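Local coordinates for neutral ceramidase (Pseudomonas aeruginosa, PDB 2ZWS), which hydrolyses the N-acyl bond of ceramides to give sphingosine and a free fatty acid, and also runs the reverse synthesis, with one zinc ion per subunit, at residues T15-E20 against G117-T122; T510-D515 against T546-N551. One frame throughout, in Å; residues are numbered along the deposited sequence. Where two conformers were deposited one is given.

Interaction 1: residues T15-E20 against G117-T122; sequences TGEAAE and GFQEKT
The side chain of E17 lies across the first turn of helix 120-138, over the CB of K121 and against T122. Q119 is the N-cap of this helix, and E17 reaches its N-terminal end from the loop between strands 5-13 and 22-24. The contact thus docks a loop on a helix start within the N-terminal catalytic part. T122 OG1 serves both ends of E17. It accepts a hydrogen bond from the backbone N of E17 at 3.1 Å, with an N-H...O angle of 166°, and it donates to OE1 of E17 at 2.7 Å. The two bonds fix the rotation of the T122 hydroxyl and hold the carboxylate to its own main chain through a single oxygen. OE1 takes the hydroxyl on its anti lone pair, the one turned away from OE2. The E17 chain runs extended beyond CG (chi2 159°), which sets the carboxylate beside T122 OG1 and K121 CB. Its position there, near the backbone N-H groups of the first turn, would probably favour the charged form. K121 CB lies 3.7 Å from E17 CD, while the amino group of K121 turns off from the contact. G16 CA packs on T122 OG1 at 3.8 Å. On the far oxygen, a water donates to OE2 of E17 at 3.1 Å and accepts from the backbone N of K121 at 3.0 Å.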
ATOM      1  N   THR A  15      -6.373  -5.735  -6.831  1.00 11.18           N
ATOM      2  CA  THR A  15      -5.854  -5.078  -8.052  1.00 11.75           C
ATOM      3  C   THR A  15      -6.995  -4.357  -8.774  1.00 12.08           C
ATOM      4  O   THR A  15      -8.059  -4.939  -9.015  1.00 12.54           O
ATOM      5  CB  THR A  15      -5.254  -6.109  -9.019  1.00 11.96           C
ATOM      6  OG1 THR A  15      -4.310  -6.941  -8.319  1.00 11.64           O
ATOM      7  CG2 THR A  15      -4.528  -5.403 -10.180  1.00 13.01           C
ATOM      8  N   GLY A  16      -6.760  -3.118  -9.151  1.00 12.76           N
ATOM      9  CA  GLY A  16      -7.764  -2.326  -9.820  1.00 13.15           C
ATOM     10  C   GLY A  16      -7.572  -2.307 -11.328  1.00 12.93           C
ATOM     11  O   GLY A  16      -7.011  -3.223 -11.905  1.00 13.27           O
ATOM     12  N   GLU A  17      -8.019  -1.227 -11.960  1.00 12.84           N
ATOM     13  CA  GLU A  17      -8.123  -1.182 -13.431  1.00 13.97           C
ATOM     14  C   GLU A  17      -6.744  -1.161 -14.080  1.00 12.97           C
ATOM     15  O   GLU A  17      -5.932  -0.267 -13.792  1.00 13.65           O
ATOM     16  CB  GLU A  17      -8.944   0.059 -13.815  1.00 13.77           C
ATOM     17  CG  GLU A  17     -10.428  -0.075 -13.392  1.00 15.68           C
ATOM     18  CD  GLU A  17     -11.156   1.250 -13.288  1.00 18.69           C
ATOM     19  OE1 GLU A  17     -10.932   2.029 -12.324  1.00 20.22           O
ATOM     20  OE2 GLU A  17     -11.957   1.514 -14.199  1.00 21.10           O
ATOM     21  N   ALA A  18      -6.458  -2.145 -14.932  1.00 12.26           N
ATOM     22  CA  ALA A  18      -5.097  -2.370 -15.469  1.00 12.40           C
ATOM     23  C   ALA A  18      -4.740  -1.613 -16.743  1.00 12.35           C
ATOM     24  O   ALA A  18      -3.597  -1.659 -17.206  1.00 13.70           O
ATOM     25  CB  ALA A  18      -4.851  -3.858 -15.671  1.00 11.97           C
ATOM     26  N   ALA A  19      -5.711  -0.917 -17.311  1.00 12.60           N
ATOM     27  CA  ALA A  19      -5.355   0.032 -18.367  1.00 12.38           C
ATOM     28  C   ALA A  19      -6.183   1.292 -18.321  1.00 13.14           C
ATOM     29  O   ALA A  19      -7.369   1.258 -18.007  1.00 12.88           O
ATOM     30  CB  ALA A  19      -5.493  -0.618 -19.733  1.00 13.03           C
ATOM     31  N   GLU A  20      -5.521   2.411 -18.621  1.00 12.94           N
ATOM     32  CA  GLU A  20      -6.159   3.719 -18.862  1.00 14.67           C
ATOM     33  C   GLU A  20      -6.753   4.351 -17.585  1.00 14.69           C
ATOM     34  O   GLU A  20      -7.787   5.052 -17.623  1.00 14.75           O
ATOM     35  CB  GLU A  20      -7.169   3.652 -20.041  1.00 14.79           C
ATOM     36  CG  GLU A  20      -6.465   3.323 -21.394  1.00 16.26           C
ATOM     37  CD  GLU A  20      -7.375   3.469 -22.621  1.00 16.97           C
ATOM     38  OE1 GLU A  20      -8.603   3.305 -22.469  1.00 17.89           O
ATOM     39  OE2 GLU A  20      -6.838   3.727 -23.736  1.00 19.72           O
ATOM     40  N   GLY A 117     -10.290  12.317 -11.114  1.00 13.92           N
ATOM     41  CA  GLY A 117     -11.432  12.106 -10.233  1.00 14.49           C
ATOM     42  C   GLY A 117     -11.517  10.680  -9.689  1.00 14.35           C
ATOM     43  O   GLY A 117     -10.546   9.917  -9.716  1.00 13.33           O
ATOM     44  N   PHE A 118     -12.716  10.330  -9.228  1.00 13.85           N
ATOM     45  CA  PHE A 118     -12.990   9.080  -8.542  1.00 13.93           C
ATOM     46  C   PHE A 118     -13.194   7.938  -9.537  1.00 13.38           C
ATOM     47  O   PHE A 118     -13.971   8.073 -10.493  1.00 14.82           O
ATOM     48  CB  PHE A 118     -14.273   9.278  -7.742  1.00 13.74           C
ATOM     49  CG  PHE A 118     -14.678   8.089  -6.953  1.00 14.22           C
ATOM     50  CD1 PHE A 118     -15.858   7.400  -7.251  1.00 15.49           C
ATOM     51  CD2 PHE A 118     -13.875   7.661  -5.910  1.00 14.45           C
ATOM     52  CE1 PHE A 118     -16.229   6.297  -6.506  1.00 17.01           C
ATOM     53  CE2 PHE A 118     -14.231   6.573  -5.160  1.00 15.71           C
ATOM     54  CZ  PHE A 118     -15.405   5.874  -5.454  1.00 16.01           C
ATOM     55  N   GLN A 119     -12.537   6.804  -9.293  1.00 13.76           N
ATOM     56  CA  GLN A 119     -12.621   5.665 -10.181  1.00 13.51           C
ATOM     57  C   GLN A 119     -13.327   4.535  -9.416  1.00 14.71           C
ATOM     58  O   GLN A 119     -12.712   3.759  -8.677  1.00 14.86           O
ATOM     59  CB  GLN A 119     -11.226   5.239 -10.662  1.00 13.99           C
ATOM     60  CG  GLN A 119     -10.405   6.377 -11.313  1.00 14.61           C
ATOM     61  CD  GLN A 119     -11.188   7.209 -12.349  1.00 15.92           C
ATOM     62  OE1 GLN A 119     -11.201   8.470 -12.296  1.00 18.97           O
ATOM     63  NE2 GLN A 119     -11.817   6.529 -13.298  1.00 13.85           N
ATOM     64  N   GLU A 120     -14.639   4.456  -9.605  1.00 15.49           N
ATOM     65  CA  GLU A 120     -15.443   3.556  -8.781  0.60 16.06           C
ATOM     66  C   GLU A 120     -15.038   2.075  -8.883  1.00 15.00           C
ATOM     67  O   GLU A 120     -15.067   1.372  -7.873  1.00 14.76           O
ATOM     68  CB  GLU A 120     -16.940   3.770  -9.038  0.60 16.86           C
ATOM     69  CG  GLU A 120     -17.880   2.978  -8.131  0.60 19.77           C
ATOM     70  CD  GLU A 120     -19.285   3.552  -8.132  0.60 23.85           C
ATOM     71  OE1 GLU A 120     -19.811   3.868  -7.036  0.60 24.70           O
ATOM     72  OE2 GLU A 120     -19.853   3.708  -9.240  0.60 26.05           O
ATOM     73  N   LYS A 121     -14.646   1.585 -10.063  1.00 14.18           N
ATOM     74  CA  LYS A 121     -14.327   0.163 -10.195  1.00 14.58           C
ATOM     75  C   LYS A 121     -13.078  -0.213  -9.377  1.00 13.77           C
ATOM     76  O   LYS A 121     -12.998  -1.300  -8.783  1.00 14.42           O
ATOM     77  CB  LYS A 121     -14.098  -0.193 -11.672  1.00 15.81           C
ATOM     78  CG  LYS A 121     -14.202  -1.680 -11.959  1.00 20.05           C
ATOM     79  CD  LYS A 121     -14.384  -1.953 -13.469  1.00 25.37           C
ATOM     80  CE  LYS A 121     -14.695  -3.427 -13.722  1.00 28.59           C
ATOM     81  NZ  LYS A 121     -16.127  -3.753 -13.419  1.00 31.08           N
ATOM     82  N   THR A 122     -12.082   0.670  -9.373  1.00 13.31           N
ATOM     83  CA  THR A 122     -10.869   0.429  -8.596  1.00 12.91           C
ATOM     84  C   THR A 122     -11.167   0.546  -7.096  1.00 11.83           C
ATOM     85  O   THR A 122     -10.769  -0.352  -6.287  1.00 12.55           O
ATOM     86  CB  THR A 122      -9.787   1.415  -9.046  1.00 13.08           C
ATOM     87  OG1 THR A 122      -9.354   1.061 -10.369  1.00 13.66           O
ATOM     88  CG2 THR A 122      -8.575   1.455  -8.095  1.00 12.83           C
TER
HETATM   89  O   HOH W   1     -14.115   3.074 -12.602  1.00 21.60           O

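Interaction 2: residues T510-D515 against T546-N551. With FMT (formic acid), chain F.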
ATOM      1  N   THR A 510     -12.706   8.944 -19.088  1.00 16.63           N
ATOM      2  CA  THR A 510     -13.633   8.204 -19.929  0.50 18.19           C
ATOM      3  C   THR A 510     -13.477   6.692 -19.702  1.00 17.93           C
ATOM      4  O   THR A 510     -12.422   6.228 -19.284  1.00 18.49           O
ATOM      5  CB  THR A 510     -13.400   8.579 -21.415  0.50 18.43           C
ATOM      6  OG1 THR A 510     -13.231  10.003 -21.534  0.50 21.11           O
ATOM      7  CG2 THR A 510     -14.560   8.166 -22.277  0.50 19.45           C
ATOM      8  N   GLY A 511     -14.524   5.921 -19.989  1.00 18.46           N
ATOM      9  CA  GLY A 511     -14.468   4.472 -19.850  1.00 19.76           C
ATOM     10  C   GLY A 511     -14.322   3.788 -21.194  1.00 20.69           C
ATOM     11  O   GLY A 511     -13.865   4.389 -22.177  1.00 22.27           O
ATOM     12  N   VAL A 512     -14.756   2.539 -21.248  1.00 19.86           N
ATOM     13  CA  VAL A 512     -14.668   1.731 -22.455  1.00 20.16           C
ATOM     14  C   VAL A 512     -15.921   1.945 -23.287  1.00 20.39           C
ATOM     15  O   VAL A 512     -17.021   1.655 -22.827  1.00 20.43           O
ATOM     16  CB  VAL A 512     -14.586   0.236 -22.109  1.00 19.75           C
ATOM     17  CG1 VAL A 512     -14.366  -0.586 -23.371  1.00 20.05           C
ATOM     18  CG2 VAL A 512     -13.468  -0.040 -21.075  1.00 21.01           C
ATOM     19  N   VAL A 513     -15.743   2.463 -24.504  1.00 20.46           N
ATOM     20  CA  VAL A 513     -16.849   2.632 -25.464  1.00 21.17           C
ATOM     21  C   VAL A 513     -17.253   1.256 -25.999  1.00 20.49           C
ATOM     22  O   VAL A 513     -18.428   0.857 -25.911  1.00 21.35           O
ATOM     23  CB  VAL A 513     -16.422   3.553 -26.634  1.00 21.34           C
ATOM     24  CG1 VAL A 513     -17.501   3.639 -27.717  1.00 22.34           C
ATOM     25  CG2 VAL A 513     -16.049   4.950 -26.112  1.00 23.07           C
ATOM     26  N   ALA A 514     -16.276   0.511 -26.516  1.00 20.24           N
ATOM     27  CA  ALA A 514     -16.515  -0.829 -27.041  1.00 19.27           C
ATOM     28  C   ALA A 514     -15.184  -1.407 -27.522  1.00 19.87           C
ATOM     29  O   ALA A 514     -14.183  -0.666 -27.686  1.00 20.11           O
ATOM     30  CB  ALA A 514     -17.518  -0.782 -28.201  1.00 20.51           C
ATOM     31  N   ASP A 515     -15.175  -2.727 -27.694  1.00 18.31           N
ATOM     32  CA  ASP A 515     -14.041  -3.444 -28.277  1.00 19.26           C
ATOM     33  C   ASP A 515     -14.437  -4.100 -29.585  1.00 19.61           C
ATOM     34  O   ASP A 515     -15.548  -4.633 -29.716  1.00 20.60           O
ATOM     35  CB  ASP A 515     -13.576  -4.566 -27.348  1.00 19.21           C
ATOM     36  CG  ASP A 515     -13.178  -4.065 -25.974  1.00 19.68           C
ATOM     37  OD1 ASP A 515     -12.076  -3.505 -25.843  1.00 19.00           O
ATOM     38  OD2 ASP A 515     -13.967  -4.248 -25.033  1.00 17.96           O
ATOM     39  N   THR A 546      -7.073  -8.760 -28.109  1.00 14.86           N
ATOM     40  CA  THR A 546      -7.747  -8.749 -26.810  0.50 16.03           C
ATOM     41  C   THR A 546      -8.872  -7.725 -26.727  1.00 15.63           C
ATOM     42  O   THR A 546      -9.233  -7.092 -27.733  1.00 15.63           O
ATOM     43  CB  THR A 546      -6.743  -8.486 -25.669  0.50 16.29           C
ATOM     44  OG1 THR A 546      -5.536  -9.193 -25.924  0.50 19.39           O
ATOM     45  CG2 THR A 546      -7.319  -8.969 -24.361  0.50 15.92           C
ATOM     46  N   GLY A 547      -9.443  -7.582 -25.525  1.00 15.62           N
ATOM     47  CA  GLY A 547     -10.361  -6.492 -25.197  1.00 15.77           C
ATOM     48  C   GLY A 547      -9.847  -5.754 -23.959  1.00 16.12           C
ATOM     49  O   GLY A 547      -8.925  -6.206 -23.263  1.00 16.75           O
ATOM     50  N   HIS A 548     -10.455  -4.613 -23.686  1.00 16.38           N
ATOM     51  CA  HIS A 548     -10.004  -3.709 -22.631  1.00 15.94           C
ATOM     52  C   HIS A 548     -10.068  -4.317 -21.210  1.00 15.64           C
ATOM     53  O   HIS A 548     -11.120  -4.780 -20.795  1.00 16.18           O
ATOM     54  CB  HIS A 548     -10.881  -2.470 -22.662  1.00 15.94           C
ATOM     55  CG  HIS A 548     -10.204  -1.249 -22.136  1.00 15.48           C
ATOM     56  ND1 HIS A 548      -9.683  -1.170 -20.857  1.00 15.98           N
ATOM     57  CD2 HIS A 548      -9.935  -0.059 -22.724  1.00 16.03           C
ATOM     58  CE1 HIS A 548      -9.145   0.025 -20.682  1.00 17.27           C
ATOM     59  NE2 HIS A 548      -9.279   0.716 -21.801  1.00 17.34           N
ATOM     60  N   PRO A 549      -8.946  -4.298 -20.455  1.00 14.80           N
ATOM     61  CA  PRO A 549      -8.986  -4.851 -19.086  1.00 15.21           C
ATOM     62  C   PRO A 549      -9.917  -4.086 -18.129  1.00 15.25           C
ATOM     63  O   PRO A 549     -10.250  -4.631 -17.071  1.00 14.85           O
ATOM     64  CB  PRO A 549      -7.509  -4.774 -18.620  1.00 14.99           C
ATOM     65  CG  PRO A 549      -6.881  -3.817 -19.474  1.00 15.14           C
ATOM     66  CD  PRO A 549      -7.593  -3.822 -20.806  1.00 15.43           C
ATOM     67  N   LYS A 550     -10.333  -2.851 -18.473  1.00 15.45           N
ATOM     68  CA  LYS A 550     -11.357  -2.160 -17.637  1.00 15.65           C
ATOM     69  C   LYS A 550     -12.672  -2.931 -17.613  1.00 16.40           C
ATOM     70  O   LYS A 550     -13.486  -2.745 -16.700  1.00 18.03           O
ATOM     71  CB  LYS A 550     -11.666  -0.731 -18.104  1.00 16.48           C
ATOM     72  CG  LYS A 550     -10.722   0.325 -17.600  1.00 16.74           C
ATOM     73  CD  LYS A 550     -11.076   1.721 -18.181  1.00 16.52           C
ATOM     74  CE  LYS A 550     -10.191   2.751 -17.532  1.00 16.64           C
ATOM     75  NZ  LYS A 550     -10.468   4.116 -18.033  1.00 15.24           N
ATOM     76  N   ASN A 551     -12.883  -3.790 -18.604  1.00 16.51           N
ATOM     77  CA  ASN A 551     -14.139  -4.563 -18.663  1.00 16.86           C
ATOM     78  C   ASN A 551     -14.299  -5.553 -17.502  1.00 16.71           C
ATOM     79  O   ASN A 551     -15.415  -5.808 -17.070  1.00 18.02           O
ATOM     80  CB  ASN A 551     -14.242  -5.347 -19.968  1.00 16.90           C
ATOM     81  CG  ASN A 551     -14.448  -4.466 -21.175  1.00 15.46           C
ATOM     82  OD1 ASN A 551     -15.154  -3.432 -21.132  1.00 17.37           O
ATOM     83  ND2 ASN A 551     -13.818  -4.851 -22.270  1.00 16.85           N
TER
HETATM   84  C   FMT F 651     -17.778   5.506 -21.392  1.00 41.39           C
HETATM   85  O1  FMT F 651     -17.188   6.466 -21.897  1.00 41.42           O
HETATM   86  O2  FMT F 651     -18.660   4.836 -21.941  1.00 41.59           O
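V512 points its isopropyl group at the turn 546-551, which follows strand 539-545 of the C-terminal beta-sandwich domain. Its CB stands 3.8 Å from N551 OD1. CG1 lies on the same amide oxygen and near the CB of H548. CG2 makes the closer contacts. It touches K550 CB at 3.5 Å and sits over one face of the H548 ring, 3.9 Å from the centroid and 20° off the normal, a CH-pi contact. With CG1 anti to the backbone N (chi1 -175°), CG2 falls beside that N and faces the ring. The ring is fixed in turn by its own segment: K550 N donates to ND1 of H548, close to the ring plane. NE2 of H548 bonds to OE1 of E20. With ND1 accepting from K550 N, the proton is probably on NE2.

D515 grips the turn with both carboxylate oxygens. OD1 accepts a hydrogen bond from H548 N at 2.9 Å, met from above the carboxylate plane. OD2 accepts one from ND2 of N551 at 2.8 Å on its syn side, and the carboxylate and amide planes stand nearly perpendicular, 85° apart. OD2 is also bonded to the backbone N of K622, and ND2 of N551 also bonds to N620 O, so strand 611-622 shares both groups. At the other end of the segment the extended K550 chain takes NZ to T510 O at 3.1 Å, a weak bond; its stronger partner is E20 O. A formic acid, probably from the crystallisation liquor, is weakly bonded by G511 N.

The buried carboxylate of D515 is met by three N-H donors, which would probably stabilise its negative charge, while V512 supplies the apolar middle.

In the fold
From the N terminus, strand 5-13 leads into loop 15-20. Interaction 1 closes 97 residues later, where that loop meets the start of helix 120-138. Interaction 2 comes well after it, in series, neither nested nor crossing. It joins the loop following helix 471-488 to the turn between strands 539-545 and 560-566, across only 31 residues. The two contacts still meet in space, with centres about 12 Å apart. E20, at the end of loop 15-20, probably links them by hydrogen bonds to H548 and K550. K121 and A19 also pack on K550. The N-terminal catalytic part and the C-terminal beta-sandwich domain are therefore joined here.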